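PDB 3VV5: amino acid ABC transporter, binding protein from Thermus thermophilus, which binds the lysine analogue S-(2-aminoethyl)-L-cysteine outside the cell membrane and probably hands it to an ABC transporter for uptake. Local coordinates for residues A[114-119]-A[217-222]. Sequence-based numbering, arbitrary orientation.
Sequences DFTNPH and VAMAVA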
loop_
_atom_site.group_PDB
_atom_site.type_symbol
_atom_site.label_atom_id
_atom_site.label_comp_id
_atom_site.label_asym_id
_atom_site.label_seq_id
_atom_site.Cartn_x
_atom_site.Cartn_y
_atom_site.Cartn_z
ATOM N N ASP A 114 -6.454 -9.756 -10.773
ATOM C CA ASP A 114 -5.212 -10.480 -11.057
ATOM C C ASP A 114 -4.014 -9.665 -10.550
ATOM O O ASP A 114 -3.820 -8.526 -10.972
ATOM C CB ASP A 114 -5.056 -10.758 -12.555
ATOM C CG ASP A 114 -5.873 -11.955 -13.022
ATOM O OD1 ASP A 114 -5.940 -12.974 -12.292
ATOM O OD2 ASP A 114 -6.447 -11.866 -14.121
ATOM N N PHE A 115 -3.231 -10.251 -9.644
ATOM C CA PHE A 115 -2.041 -9.579 -9.087
ATOM C C PHE A 115 -0.815 -9.893 -9.927
ATOM O O PHE A 115 -0.668 -11.030 -10.402
ATOM C CB PHE A 115 -1.743 -10.058 -7.666
ATOM C CG PHE A 115 -2.630 -9.453 -6.606
ATOM C CD1 PHE A 115 -3.440 -10.276 -5.827
ATOM C CD2 PHE A 115 -2.628 -8.062 -6.366
ATOM C CE1 PHE A 115 -4.262 -9.741 -4.834
ATOM C CE2 PHE A 115 -3.423 -7.534 -5.382
ATOM C CZ PHE A 115 -4.251 -8.374 -4.620
ATOM N N THR A 116 0.067 -8.897 -10.089
ATOM C CA THR A 116 1.385 -9.111 -10.660
ATOM C C THR A 116 2.251 -9.862 -9.620
ATOM O O THR A 116 1.842 -10.047 -8.447
ATOM C CB THR A 116 2.067 -7.755 -10.980
ATOM O OG1 THR A 116 2.223 -7.012 -9.754
ATOM C CG2 THR A 116 1.203 -6.948 -11.933
ATOM N N ASN A 117 3.435 -10.294 -10.035
ATOM C CA ASN A 117 4.496 -10.580 -9.060
ATOM C C ASN A 117 4.643 -9.374 -8.087
ATOM O O ASN A 117 4.465 -8.214 -8.505
ATOM C CB ASN A 117 5.819 -10.805 -9.798
ATOM C CG ASN A 117 5.842 -12.108 -10.578
ATOM O OD1 ASN A 117 5.252 -13.113 -10.155
ATOM N ND2 ASN A 117 6.511 -12.095 -11.737
ATOM N N PRO A 118 4.983 -9.627 -6.799
ATOM C CA PRO A 118 4.984 -8.511 -5.840
ATOM C C PRO A 118 6.075 -7.466 -6.117
ATOM O O PRO A 118 7.171 -7.822 -6.532
ATOM C CB PRO A 118 5.241 -9.207 -4.496
ATOM C CG PRO A 118 5.963 -10.486 -4.860
ATOM C CD PRO A 118 5.346 -10.909 -6.164
ATOM N N HIS A 119 5.767 -6.188 -5.911
ATOM C CA HIS A 119 6.772 -5.135 -6.074
ATOM C C HIS A 119 7.436 -4.732 -4.757
ATOM O O HIS A 119 8.373 -3.929 -4.764
ATOM C CB HIS A 119 6.226 -3.910 -6.831
ATOM C CG HIS A 119 5.075 -3.224 -6.156
ATOM N ND1 HIS A 119 3.784 -3.713 -6.203
ATOM C CD2 HIS A 119 5.013 -2.063 -5.458
ATOM C CE1 HIS A 119 2.982 -2.891 -5.557
ATOM N NE2 HIS A 119 3.696 -1.872 -5.111
ATOM N N VAL A 217 3.207 -7.488 -1.447
ATOM C CA VAL A 217 2.396 -6.387 -1.958
ATOM C C VAL A 217 2.603 -6.315 -3.458
ATOM O O VAL A 217 3.739 -6.426 -3.926
ATOM C CB VAL A 217 2.781 -5.031 -1.306
ATOM C CG1 VAL A 217 2.050 -3.883 -1.999
ATOM C CG2 VAL A 217 2.435 -5.043 0.188
ATOM N N ALA A 218 1.513 -6.144 -4.200
ATOM C CA ALA A 218 1.554 -6.237 -5.664
ATOM C C ALA A 218 0.624 -5.252 -6.342
ATOM O O ALA A 218 -0.296 -4.710 -5.713
ATOM C CB ALA A 218 1.202 -7.652 -6.131
ATOM N N MET A 219 0.875 -5.064 -7.641
ATOM C CA MET A 219 0.034 -4.284 -8.533
ATOM C C MET A 219 -1.101 -5.191 -8.945
ATOM O O MET A 219 -0.975 -6.405 -8.850
ATOM C CB MET A 219 0.802 -3.879 -9.796
ATOM C CG MET A 219 1.834 -2.788 -9.593
ATOM S SD MET A 219 2.859 -2.628 -11.067
ATOM C CE MET A 219 4.000 -4.000 -10.822
ATOM N N ALA A 220 -2.208 -4.601 -9.377
ATOM C CA ALA A 220 -3.384 -5.380 -9.746
ATOM C C ALA A 220 -3.924 -4.897 -11.065
ATOM O O ALA A 220 -3.856 -3.713 -11.404
ATOM C CB ALA A 220 -4.491 -5.298 -8.655
ATOM N N VAL A 221 -4.476 -5.847 -11.791
ATOM C CA VAL A 221 -5.085 -5.630 -13.072
ATOM C C VAL A 221 -6.533 -6.157 -12.939
ATOM O O VAL A 221 -6.810 -6.942 -12.043
ATOM C CB VAL A 221 -4.169 -6.389 -14.048
ATOM C CG1 VAL A 221 -4.813 -7.578 -14.690
ATOM C CG2 VAL A 221 -3.386 -5.447 -14.967
ATOM N N ALA A 222 -7.460 -5.707 -13.785
ATOM C CA ALA A 222 -8.823 -6.261 -13.783
ATOM C C ALA A 222 -8.777 -7.775 -14.013
ATOM O O ALA A 222 -7.965 -8.250 -14.797
ATOM C CB ALA A 222 -9.669 -5.591 -14.860
#
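The antiparallel pairing of strand 113-115 with the long strand 206-222, in one lobe of a two-lobed solute-binding protein, illustrates how a side chain can continue a ladder where the backbone leaves it. Asp114 and Val221 form a hydrogen-bonded pair, with Val221 N to Asp114 O at 2.9 Å, and Phe115 faces Ala220 as the neighbouring non-hydrogen-bonded pair. Thr116 N then donates to Met219 O at 3.0 Å, nearly straight at 164°. The answering bond ends on a side chain: backbone Met219 N donates to Thr116 OG1 (3.2 Å), bent to 137°. With chi1 at 61°, that hydroxyl sits between its own N and carbonyl carbon, turned to the facing strand, while its proton goes to Asn117 O, approached from above the carbonyl plane. Replacing Thr116 by an alanine would remove this hydroxyl and would probably leave Met219 N without its acceptor and Asn117 O without that donor. Beyond Pro118 the backbones bond again, His119 N donating to Val217 O at 2.8 Å. The His119 ring presents its ND1 edge to the backbone, 3.4 Å from Ala218 CA, and NE2 is held by Glu62. Phe115 lays CD2 3.9 Å from Ala218 CB, beside Ala220, and Ile105 extends this apolar patch. On the face of Val221, the Asp114 carboxylate makes salt bridges to Lys223 and Lys226 and accepts a hydrogen bond from Gly224 N, just past the strand. The Val217 side chain lies about 5 Å from the bound L-thialysine, which places the pairing beside the ligand cleft. One hydroxyl that both accepts and donates thus ties the departing chain to the strand and to the next residue's carbonyl.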